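Local structure of 450aa long hypothetical fmu protein (Pyrococcus horikoshii, 2YXL) at residues 249-254 / 271-276; 264-269 / 288-293; 318-323 / 369-374. The protein probably transfers a methyl group from S-adenosylmethionine to carbon 5 of cytosines in RNA, and here holds the analogue sinefungin in its cofactor pocket. All coordinates share one frame; numbering follows the deposited sequence.

Followed from the N terminus, the chain reaches helix 246-255, which contact 1 ties to the start of helix 272-280, closing a loop that contains strand 262-265. Contact 2 begins inside that loop and ends beyond it, joining strand 262-265 to strand 286-290, so contacts 1 and 2 cross; Thr274 packs on Asp265 where they meet. Contact 3 opens only after both have closed, linking the loop that follows strand 312-315 to helix 361-376. It abuts contact 2 partly through Leu266, which packs on Ala319 and Leu371. The three contacts share one ligand: contact 1 binds sinefungin's carboxylate, contact 2 its ribose, amino group and one adenine face, and contact 3 the adenine's N1 and N6 edge.

Contact 1 of 3, residues 249-254 / 271-276; sequences AVASIV and GGKTTH. With SFG (sinefungin), chain B.
Ser252 and Lys273 make a polar link between the two helices: the Ser252 hydroxyl, OG, gives a weak hydrogen bond to the carbonyl Lys273 O at 3.2 Å. Van der Waals contacts gather mainly around His276. Its CG lies anti to the backbone N (chi1 -165°), which carries the imidazole across to helix 246-255. There Ser252 CB approaches CD2 at 3.5 Å, while Ile253 CD1 comes to the ring edge, 3.8 Å from NE2. Separately, Ala251 CB rests on the aliphatic part of the lysine, 3.8 Å from Lys273 CE.

Ligand bonds form a third class. The glycine-containing cofactor loop after strand 262-265 of the class I methyltransferase fold and the next helical turn grip sinefungin's carboxylate: Gly271 N and Gly272 N both reach its O, the latter at 2.9 Å, and Lys273 N reaches OXT at 3.2 Å. Lys273 NZ adds a weak bond to OXT, but its salt bridge is with Asp337, predicted to bind S-adenosylmethionine. The ligand's carboxylate is thus met largely by main-chain N-H groups.

The segment axes cross at 41°, 9.1 Å apart. Strand 441-447 touches Ala251 and Lys273 through Tyr443 and Phe441, and Arg190 of strand 186-191 packs on His276.

Contact 2 of 3, residues 264-269 / 288-293; sequences VDLAAA and YAFDVD. With SFG (sinefungin), chain B.
Asp265 is bonded to strand 286-290 from both its main-chain polar atoms, and the tightly packed half of the contact begins there. Asp265 N reaches Tyr288 O at 2.9 Å, and Phe290 N returns to Asp265 O at 3.1 Å, a parallel ladder that Ala268 N prolongs past the strands by bonding Phe290 O at 3.0 Å. Side chains fill in beside it. The Phe290 ring takes Val264 CG1 at its edge, 4.1 Å from CE1, and Leu266 CD1 meets the ring at a slant near CD1. Ala268 and Ala289 touch through their methyls on the sheet face that carries Asp265, which Thr274 and Leu277 of helix 272-280 cover.

These strands and that helix form a beta-alpha-beta unit of the Rossmann-like class I methyltransferase fold, in which the loop after the first strand and an acidic residue at the end of the second shape the cofactor site. Asp291 is that acidic residue. With CG anti to the backbone N (chi1 -156°), its carboxylate spans the ribose diol, OD1 accepting from sinefungin O3' and OD2 from O2', each at 2.8 Å. Ala269 N also meets Asp291 OD1, at 3.2 Å and from 38° above the carboxylate plane, whereas Asp293 N takes the anti lone pair of Asp291 OD2 at 2.9 Å in an Asx turn. Four donors therefore fix the rotation of this group. Ala267 O accepts from the ligand's amino N.

Beyond Asp291 the packing between the segments gives out. Val292 is exposed and touches nothing of segment 264-269; its two methyls lie over one face of the adenine instead. Asp293, partly exposed, turns its carboxylate to N-cap helix 294-306 through Arg296 N.

Contact 3 of 3, residues 318-323 / 369-374; sequences DARKAP and RELLES. With SFG (sinefungin), chain B.
Arg320 carries its guanidinium between two carboxylates, one over each face. Glu370 OE2 sits over one, in a salt bridge 2.9 Å from Arg320 NE, with the carboxylate and guanidinium planes only 20° apart. On the other side Asp318 OD2 stands 2.8 Å from Arg320 NH1, so far out of the plane that no N-H points at it. The edge is left to the ligand: sinefungin's amino group N6 lies there, in plane with the guanidinium. Bends at chi2 and chi3 fold the arginine back to this place, and Glu370 meets it with CG between its own backbone N and carbonyl carbon (chi1 63°).

Loop 318-323, which follows strand 312-315, has an Asx turn at its start, Arg320 N bonding to Asp318 OD1 at 2.8 Å. This leaves Ala319 N directed at adenine N1, 3.1 Å away, while N6 gives Asp318 OD1 a weak bond at 3.4 Å. Ala319 CB then packs on Leu371 CD2 at 3.6 Å, and Leu371 approaches the adenine from the face opposite Val292.

Deeper in, buried Ser374 pins loop 318-323 to helix 361-376. Its hydroxyl OG is 2.7 Å from Ala319 O and 2.8 Å from Ala322 O, and which carbonyl takes the proton is not settled. Pro323, after a cis peptide bond, lays CD against Ser374 O.

Adenine is thus probably recognised by one backbone N-H at N1 and, more weakly, one carboxylate oxygen at N6. Arg320 beside it joins Asp318 and Glu370 in a salt-bridge network, and its charge probably helps stabilise both acids as anions.

Contact 1 of 3, residues 249-254 / 271-276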
loop_
_atom_site.group_PDB
_atom_site.type_symbol
_atom_site.label_atom_id
_atom_site.label_comp_id
_atom_site.label_asym_id
_atom_site.label_seq_id
_atom_site.Cartn_x
_atom_site.Cartn_y
_atom_site.Cartn_z
ATOM N N ALA A 249 -8.896 -3.752 8.774
ATOM C CA ALA A 249 -10.066 -3.533 9.628
ATOM C C ALA A 249 -10.331 -4.713 10.563
ATOM O O ALA A 249 -10.755 -4.520 11.704
ATOM C CB ALA A 249 -11.288 -3.253 8.787
ATOM N N VAL A 250 -10.088 -5.926 10.065
ATOM C CA VAL A 250 -10.250 -7.159 10.841
ATOM C C VAL A 250 -9.305 -7.184 12.052
ATOM O O VAL A 250 -9.695 -7.612 13.143
ATOM C CB VAL A 250 -10.033 -8.416 9.948
ATOM C CG1 VAL A 250 -9.919 -9.691 10.787
ATOM C CG2 VAL A 250 -11.154 -8.548 8.923
ATOM N N ALA A 251 -8.077 -6.708 11.849
ATOM C CA ALA A 251 -7.063 -6.647 12.905
ATOM C C ALA A 251 -7.601 -6.060 14.209
ATOM O O ALA A 251 -7.570 -6.727 15.245
ATOM C CB ALA A 251 -5.835 -5.872 12.429
ATOM N N SER A 252 -8.117 -4.831 14.152
ATOM C CA SER A 252 -8.661 -4.162 15.337
ATOM C C SER A 252 -9.826 -4.919 15.969
ATOM O O SER A 252 -9.946 -4.961 17.192
ATOM C CB SER A 252 -9.083 -2.727 15.018
ATOM O OG SER A 252 -7.958 -1.914 14.741
ATOM N N ILE A 253 -10.680 -5.512 15.134
ATOM C CA ILE A 253 -11.835 -6.273 15.622
ATOM C C ILE A 253 -11.382 -7.531 16.371
ATOM O O ILE A 253 -11.961 -7.888 17.395
ATOM C CB ILE A 253 -12.835 -6.612 14.473
ATOM C CG1 ILE A 253 -13.493 -5.332 13.951
ATOM C CG2 ILE A 253 -13.919 -7.597 14.941
ATOM C CD1 ILE A 253 -13.992 -5.417 12.514
ATOM N N VAL A 254 -10.338 -8.178 15.859
ATOM C CA VAL A 254 -9.776 -9.385 16.472
ATOM C C VAL A 254 -9.181 -9.114 17.865
ATOM O O VAL A 254 -9.479 -9.842 18.815
ATOM C CB VAL A 254 -8.745 -10.071 15.528
ATOM C CG1 VAL A 254 -7.851 -11.060 16.284
ATOM C CG2 VAL A 254 -9.470 -10.771 14.384
ATOM N N GLY A 271 -2.656 5.963 10.930
ATOM C CA GLY A 271 -3.714 5.815 11.925
ATOM C C GLY A 271 -4.982 5.098 11.510
ATOM O O GLY A 271 -6.039 5.319 12.104
ATOM N N GLY A 272 -4.883 4.233 10.503
ATOM C CA GLY A 272 -6.026 3.441 10.057
ATOM C C GLY A 272 -6.572 2.555 11.159
ATOM O O GLY A 272 -7.787 2.488 11.371
ATOM N N LYS A 273 -5.672 1.883 11.874
ATOM C CA LYS A 273 -6.074 0.946 12.919
ATOM C C LYS A 273 -6.335 1.609 14.269
ATOM O O LYS A 273 -7.282 1.238 14.963
ATOM C CB LYS A 273 -5.066 -0.192 13.053
ATOM C CG LYS A 273 -5.031 -1.107 11.851
ATOM C CD LYS A 273 -4.129 -2.299 12.084
ATOM C CE LYS A 273 -3.863 -3.055 10.787
ATOM N NZ LYS A 273 -3.133 -2.234 9.777
ATOM N N THR A 274 -5.512 2.589 14.637
ATOM C CA THR A 274 -5.701 3.299 15.910
ATOM C C THR A 274 -7.008 4.094 15.942
ATOM O O THR A 274 -7.641 4.208 16.990
ATOM C CB THR A 274 -4.484 4.190 16.314
ATOM O OG1 THR A 274 -4.903 5.189 17.251
ATOM C CG2 THR A 274 -3.868 4.868 15.119
ATOM N N THR A 275 -7.417 4.619 14.792
ATOM C CA THR A 275 -8.706 5.296 14.681
ATOM C C THR A 275 -9.874 4.295 14.741
ATOM O O THR A 275 -10.970 4.634 15.193
ATOM C CB THR A 275 -8.774 6.212 13.424
ATOM O OG1 THR A 275 -9.778 7.215 13.610
ATOM C CG2 THR A 275 -9.069 5.421 12.155
ATOM N N HIS A 276 -9.618 3.062 14.302
ATOM C CA HIS A 276 -10.590 1.969 14.374
ATOM C C HIS A 276 -10.727 1.441 15.807
ATOM O O HIS A 276 -11.830 1.118 16.252
ATOM C CB HIS A 276 -10.178 0.847 13.415
ATOM C CG HIS A 276 -11.254 -0.161 13.139
ATOM N ND1 HIS A 276 -12.588 0.073 13.400
ATOM C CD2 HIS A 276 -11.191 -1.395 12.584
ATOM C CE1 HIS A 276 -13.296 -0.984 13.041
ATOM N NE2 HIS A 276 -12.473 -1.887 12.541
HETATM N N SFG B . -0.737 0.717 11.930
HETATM C CA SFG B . -0.677 1.777 10.907
HETATM C C SFG B . -2.079 2.016 10.309
HETATM O O SFG B . -2.298 3.131 9.791
HETATM O OXT SFG B . -2.909 1.086 10.393
HETATM C CB SFG B . 0.348 1.409 9.817
HETATM C CG SFG B . 1.776 1.355 10.392
HETATM C CD SFG B . 2.843 1.077 9.322
HETATM N NE SFG B . 2.606 -0.257 8.752
HETATM C "C5'" SFG B . 4.275 1.081 9.904
HETATM C "C4'" SFG B . 4.633 2.344 10.726
HETATM O "O4'" SFG B . 5.630 1.925 11.688
HETATM C "C3'" SFG B . 5.299 3.464 9.907
HETATM O "O3'" SFG B . 4.507 4.654 10.022
HETATM C "C2'" SFG B . 6.671 3.660 10.571
HETATM O "O2'" SFG B . 7.011 5.050 10.664
HETATM C "C1'" SFG B . 6.418 3.098 11.965
HETATM N N9 SFG B . 7.644 2.673 12.702
HETATM C C8 SFG B . 8.666 1.968 12.211
HETATM N N7 SFG B . 9.573 1.766 13.167
HETATM C C5 SFG B . 9.128 2.347 14.277
HETATM C C6 SFG B . 9.630 2.471 15.571
HETATM N N6 SFG B . 10.804 1.937 15.900
HETATM N N1 SFG B . 8.909 3.140 16.488
HETATM C C2 SFG B . 7.737 3.678 16.172
HETATM N N3 SFG B . 7.233 3.577 14.948
HETATM C C4 SFG B . 7.901 2.920 13.984
#

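Contact 2 of 3, residues 264-269 / 288-293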
loop_
_atom_site.group_PDB
_atom_site.type_symbol
_atom_site.label_atom_id
_atom_site.label_comp_id
_atom_site.label_asym_id
_atom_site.label_seq_id
_atom_site.Cartn_x
_atom_site.Cartn_y
_atom_site.Cartn_z
ATOM N N VAL A 264 -2.527 0.294 23.602
ATOM C CA VAL A 264 -1.337 0.815 22.933
ATOM C C VAL A 264 -1.305 0.385 21.465
ATOM O O VAL A 264 -1.493 -0.790 21.149
ATOM C CB VAL A 264 -0.037 0.366 23.647
ATOM C CG1 VAL A 264 1.195 0.791 22.856
ATOM C CG2 VAL A 264 0.021 0.930 25.058
ATOM N N ASP A 265 -1.095 1.357 20.578
ATOM C CA ASP A 265 -0.819 1.093 19.168
ATOM C C ASP A 265 0.647 1.439 18.941
ATOM O O ASP A 265 1.009 2.611 18.817
ATOM C CB ASP A 265 -1.732 1.932 18.266
ATOM C CG ASP A 265 -1.734 1.461 16.811
ATOM O OD1 ASP A 265 -0.685 1.005 16.301
ATOM O OD2 ASP A 265 -2.799 1.561 16.166
ATOM N N LEU A 266 1.485 0.408 18.895
ATOM C CA LEU A 266 2.939 0.576 18.980
ATOM C C LEU A 266 3.573 1.148 17.708
ATOM O O LEU A 266 4.612 1.804 17.772
ATOM C CB LEU A 266 3.593 -0.749 19.383
ATOM C CG LEU A 266 4.855 -0.728 20.248
ATOM C CD1 LEU A 266 4.727 0.191 21.468
ATOM C CD2 LEU A 266 5.198 -2.142 20.681
ATOM N N ALA A 267 2.944 0.895 16.563
ATOM C CA ALA A 267 3.301 1.540 15.298
ATOM C C ALA A 267 1.996 1.979 14.634
ATOM O O ALA A 267 1.303 1.174 14.006
ATOM C CB ALA A 267 4.082 0.589 14.409
ATOM N N ALA A 268 1.673 3.263 14.781
ATOM C CA ALA A 268 0.297 3.746 14.622
ATOM C C ALA A 268 -0.028 4.533 13.351
ATOM O O ALA A 268 -1.107 4.363 12.787
ATOM C CB ALA A 268 -0.117 4.546 15.853
ATOM N N ALA A 269 0.889 5.399 12.922
ATOM C CA ALA A 269 0.640 6.303 11.795
ATOM C C ALA A 269 0.567 5.568 10.448
ATOM O O ALA A 269 1.278 4.581 10.248
ATOM C CB ALA A 269 1.693 7.401 11.758
ATOM N N TYR A 288 -2.431 5.054 23.483
ATOM C CA TYR A 288 -1.093 5.589 23.257
ATOM C C TYR A 288 -0.630 5.190 21.859
ATOM O O TYR A 288 -0.516 4.000 21.550
ATOM C CB TYR A 288 -0.109 5.085 24.321
ATOM C CG TYR A 288 -0.362 5.619 25.719
ATOM C CD1 TYR A 288 -0.969 4.824 26.690
ATOM C CD2 TYR A 288 0.011 6.919 26.071
ATOM C CE1 TYR A 288 -1.202 5.308 27.977
ATOM C CE2 TYR A 288 -0.218 7.412 27.356
ATOM C CZ TYR A 288 -0.824 6.600 28.301
ATOM O OH TYR A 288 -1.054 7.081 29.570
ATOM N N ALA A 289 -0.372 6.191 21.021
ATOM C CA ALA A 289 -0.007 5.968 19.623
ATOM C C ALA A 289 1.432 6.390 19.317
ATOM O O ALA A 289 1.747 7.581 19.283
ATOM C CB ALA A 289 -0.989 6.684 18.702
ATOM N N PHE A 290 2.291 5.399 19.090
ATOM C CA PHE A 290 3.710 5.626 18.829
ATOM C C PHE A 290 4.040 5.568 17.342
ATOM O O PHE A 290 3.549 4.691 16.627
ATOM C CB PHE A 290 4.562 4.591 19.569
ATOM C CG PHE A 290 4.525 4.721 21.065
ATOM C CD1 PHE A 290 3.548 4.066 21.813
ATOM C CD2 PHE A 290 5.476 5.487 21.732
ATOM C CE1 PHE A 290 3.513 4.181 23.200
ATOM C CE2 PHE A 290 5.450 5.608 23.120
ATOM C CZ PHE A 290 4.466 4.953 23.854
ATOM N N ASP A 291 4.875 6.503 16.889
ATOM C CA ASP A 291 5.443 6.475 15.538
ATOM C C ASP A 291 6.661 7.393 15.419
ATOM O O ASP A 291 6.625 8.545 15.859
ATOM C CB ASP A 291 4.397 6.842 14.481
ATOM C CG ASP A 291 4.730 6.277 13.113
ATOM O OD1 ASP A 291 4.042 5.326 12.689
ATOM O OD2 ASP A 291 5.681 6.773 12.468
ATOM N N VAL A 292 7.730 6.879 14.813
ATOM C CA VAL A 292 8.977 7.639 14.648
ATOM C C VAL A 292 8.876 8.735 13.586
ATOM O O VAL A 292 9.619 9.719 13.629
ATOM C CB VAL A 292 10.198 6.727 14.334
ATOM C CG1 VAL A 292 10.636 5.970 15.577
ATOM C CG2 VAL A 292 9.904 5.769 13.176
ATOM N N ASP A 293 7.955 8.557 12.642
ATOM C CA ASP A 293 7.790 9.493 11.535
ATOM C C ASP A 293 6.854 10.636 11.919
ATOM O O ASP A 293 5.659 10.427 12.140
ATOM C CB ASP A 293 7.282 8.757 10.290
ATOM C CG ASP A 293 7.534 9.533 9.011
ATOM O OD1 ASP A 293 6.793 10.504 8.745
ATOM O OD2 ASP A 293 8.466 9.163 8.265
HETATM N N SFG B . -0.737 0.717 11.930
HETATM C CA SFG B . -0.677 1.777 10.907
HETATM C C SFG B . -2.079 2.016 10.309
HETATM O O SFG B . -2.298 3.131 9.791
HETATM O OXT SFG B . -2.909 1.086 10.393
HETATM C CB SFG B . 0.348 1.409 9.817
HETATM C CG SFG B . 1.776 1.355 10.392
HETATM C CD SFG B . 2.843 1.077 9.322
HETATM N NE SFG B . 2.606 -0.257 8.752
HETATM C "C5'" SFG B . 4.275 1.081 9.904
HETATM C "C4'" SFG B . 4.633 2.344 10.726
HETATM O "O4'" SFG B . 5.630 1.925 11.688
HETATM C "C3'" SFG B . 5.299 3.464 9.907
HETATM O "O3'" SFG B . 4.507 4.654 10.022
HETATM C "C2'" SFG B . 6.671 3.660 10.571
HETATM O "O2'" SFG B . 7.011 5.050 10.664
HETATM C "C1'" SFG B . 6.418 3.098 11.965
HETATM N N9 SFG B . 7.644 2.673 12.702
HETATM C C8 SFG B . 8.666 1.968 12.211
HETATM N N7 SFG B . 9.573 1.766 13.167
HETATM C C5 SFG B . 9.128 2.347 14.277
HETATM C C6 SFG B . 9.630 2.471 15.571
HETATM N N6 SFG B . 10.804 1.937 15.900
HETATM N N1 SFG B . 8.909 3.140 16.488
HETATM C C2 SFG B . 7.737 3.678 16.172
HETATM N N3 SFG B . 7.233 3.577 14.948
HETATM C C4 SFG B . 7.901 2.920 13.984
#

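Contact 3 of 3, residues 318-323 / 369-374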
loop_
_atom_site.group_PDB
_atom_site.type_symbol
_atom_site.label_atom_id
_atom_site.label_comp_id
_atom_site.label_asym_id
_atom_site.label_seq_id
_atom_site.Cartn_x
_atom_site.Cartn_y
_atom_site.Cartn_z
ATOM N N ASP A 318 10.522 6.506 19.583
ATOM C CA ASP A 318 10.875 5.128 19.263
ATOM C C ASP A 318 10.044 4.184 20.128
ATOM O O ASP A 318 9.934 4.377 21.339
ATOM C CB ASP A 318 12.371 4.898 19.497
ATOM C CG ASP A 318 12.876 3.603 18.879
ATOM O OD1 ASP A 318 12.158 2.584 18.921
ATOM O OD2 ASP A 318 14.011 3.603 18.357
ATOM N N ALA A 319 9.459 3.170 19.496
ATOM C CA ALA A 319 8.558 2.247 20.189
ATOM C C ALA A 319 9.288 1.120 20.922
ATOM O O ALA A 319 8.659 0.333 21.633
ATOM C CB ALA A 319 7.523 1.687 19.226
ATOM N N ARG A 320 10.607 1.041 20.744
ATOM C CA ARG A 320 11.432 0.153 21.566
ATOM C C ARG A 320 11.559 0.720 22.982
ATOM O O ARG A 320 11.714 -0.028 23.949
ATOM C CB ARG A 320 12.807 -0.087 20.938
ATOM C CG ARG A 320 12.793 -1.068 19.771
ATOM C CD ARG A 320 13.010 -0.365 18.444
ATOM N NE ARG A 320 14.433 -0.189 18.163
ATOM C CZ ARG A 320 14.935 0.663 17.271
ATOM N NH1 ARG A 320 14.141 1.449 16.557
ATOM N NH2 ARG A 320 16.245 0.734 17.099
ATOM N N LYS A 321 11.497 2.048 23.081
ATOM C CA LYS A 321 11.265 2.738 24.350
ATOM C C LYS A 321 9.778 2.593 24.677
ATOM O O LYS A 321 8.965 2.380 23.775
ATOM C CB LYS A 321 11.654 4.217 24.249
ATOM C CG LYS A 321 13.068 4.467 23.735
ATOM C CD LYS A 321 13.316 5.951 23.500
ATOM C CE LYS A 321 14.490 6.181 22.557
ATOM N NZ LYS A 321 15.792 5.731 23.127
ATOM N N ALA A 322 9.426 2.731 25.956
ATOM C CA ALA A 322 8.111 2.322 26.473
ATOM C C ALA A 322 8.029 0.798 26.401
ATOM O O ALA A 322 7.782 0.243 25.325
ATOM C CB ALA A 322 6.963 2.980 25.708
ATOM N N PRO A 323 8.236 0.106 27.542
ATOM C CA PRO A 323 8.360 0.539 28.947
ATOM C C PRO A 323 9.299 1.716 29.226
ATOM O O PRO A 323 10.098 2.098 28.371
ATOM C CB PRO A 323 8.881 -0.718 29.648
ATOM C CG PRO A 323 8.347 -1.826 28.844
ATOM C CD PRO A 323 8.398 -1.356 27.423
ATOM N N ARG A 369 11.045 -8.055 15.945
ATOM C CA ARG A 369 11.365 -8.795 17.172
ATOM C C ARG A 369 11.617 -7.887 18.373
ATOM O O ARG A 369 11.170 -8.192 19.480
ATOM C CB ARG A 369 12.553 -9.736 16.959
ATOM C CG ARG A 369 12.256 -10.932 16.063
ATOM C CD ARG A 369 13.416 -11.915 16.074
ATOM N NE ARG A 369 13.429 -12.777 14.894
ATOM C CZ ARG A 369 14.345 -13.714 14.653
ATOM N NH1 ARG A 369 14.270 -14.442 13.547
ATOM N NH2 ARG A 369 15.334 -13.930 15.514
ATOM N N GLU A 370 12.321 -6.777 18.158
ATOM C CA GLU A 370 12.618 -5.843 19.253
ATOM C C GLU A 370 11.433 -4.939 19.609
ATOM O O GLU A 370 11.339 -4.446 20.733
ATOM C CB GLU A 370 13.913 -5.045 19.007
ATOM C CG GLU A 370 13.911 -4.130 17.788
ATOM C CD GLU A 370 15.309 -3.687 17.377
ATOM O OE1 GLU A 370 16.275 -4.451 17.593
ATOM O OE2 GLU A 370 15.440 -2.573 16.824
ATOM N N LEU A 371 10.527 -4.738 18.656
ATOM C CA LEU A 371 9.242 -4.105 18.954
ATOM C C LEU A 371 8.343 -5.099 19.691
ATOM O O LEU A 371 7.606 -4.725 20.609
ATOM C CB LEU A 371 8.564 -3.597 17.680
ATOM C CG LEU A 371 9.210 -2.430 16.924
ATOM C CD1 LEU A 371 8.521 -2.235 15.582
ATOM C CD2 LEU A 371 9.184 -1.140 17.729
ATOM N N LEU A 372 8.440 -6.367 19.290
ATOM C CA LEU A 372 7.688 -7.466 19.895
ATOM C C LEU A 372 8.071 -7.676 21.358
ATOM O O LEU A 372 7.202 -7.925 22.200
ATOM C CB LEU A 372 7.914 -8.749 19.088
ATOM C CG LEU A 372 6.834 -9.824 18.945
ATOM C CD1 LEU A 372 5.432 -9.241 18.787
ATOM C CD2 LEU A 372 7.182 -10.728 17.767
ATOM N N GLU A 373 9.369 -7.569 21.650
ATOM C CA GLU A 373 9.874 -7.644 23.022
ATOM C C GLU A 373 9.431 -6.422 23.825
ATOM O O GLU A 373 9.140 -6.528 25.020
ATOM C CB GLU A 373 11.404 -7.767 23.041
ATOM C CG GLU A 373 11.984 -8.161 24.403
ATOM C CD GLU A 373 13.489 -7.948 24.508
ATOM O OE1 GLU A 373 14.182 -7.970 23.468
ATOM O OE2 GLU A 373 13.982 -7.768 25.646
ATOM N N SER A 374 9.389 -5.269 23.161
ATOM C CA SER A 374 8.884 -4.039 23.764
ATOM C C SER A 374 7.377 -4.134 24.026
ATOM O O SER A 374 6.884 -3.612 25.030
ATOM C CB SER A 374 9.205 -2.834 22.875
ATOM O OG SER A 374 8.892 -1.580 23.562
HETATM N N SFG B . -0.737 0.717 11.930
HETATM C CA SFG B . -0.677 1.777 10.907
HETATM C C SFG B . -2.079 2.016 10.309
HETATM O O SFG B . -2.298 3.131 9.791
HETATM O OXT SFG B . -2.909 1.086 10.393
HETATM C CB SFG B . 0.348 1.409 9.817
HETATM C CG SFG B . 1.776 1.355 10.392
HETATM C CD SFG B . 2.843 1.077 9.322
HETATM N NE SFG B . 2.606 -0.257 8.752
HETATM C "C5'" SFG B . 4.275 1.081 9.904
HETATM C "C4'" SFG B . 4.633 2.344 10.726
HETATM O "O4'" SFG B . 5.630 1.925 11.688
HETATM C "C3'" SFG B . 5.299 3.464 9.907
HETATM O "O3'" SFG B . 4.507 4.654 10.022
HETATM C "C2'" SFG B . 6.671 3.660 10.571
HETATM O "O2'" SFG B . 7.011 5.050 10.664
HETATM C "C1'" SFG B . 6.418 3.098 11.965
HETATM N N9 SFG B . 7.644 2.673 12.702
HETATM C C8 SFG B . 8.666 1.968 12.211
HETATM N N7 SFG B . 9.573 1.766 13.167
HETATM C C5 SFG B . 9.128 2.347 14.277
HETATM C C6 SFG B . 9.630 2.471 15.571
HETATM N N6 SFG B . 10.804 1.937 15.900
HETATM N N1 SFG B . 8.909 3.140 16.488
HETATM C C2 SFG B . 7.737 3.678 16.172
HETATM N N3 SFG B . 7.233 3.577 14.948
HETATM C C4 SFG B . 7.901 2.920 13.984
#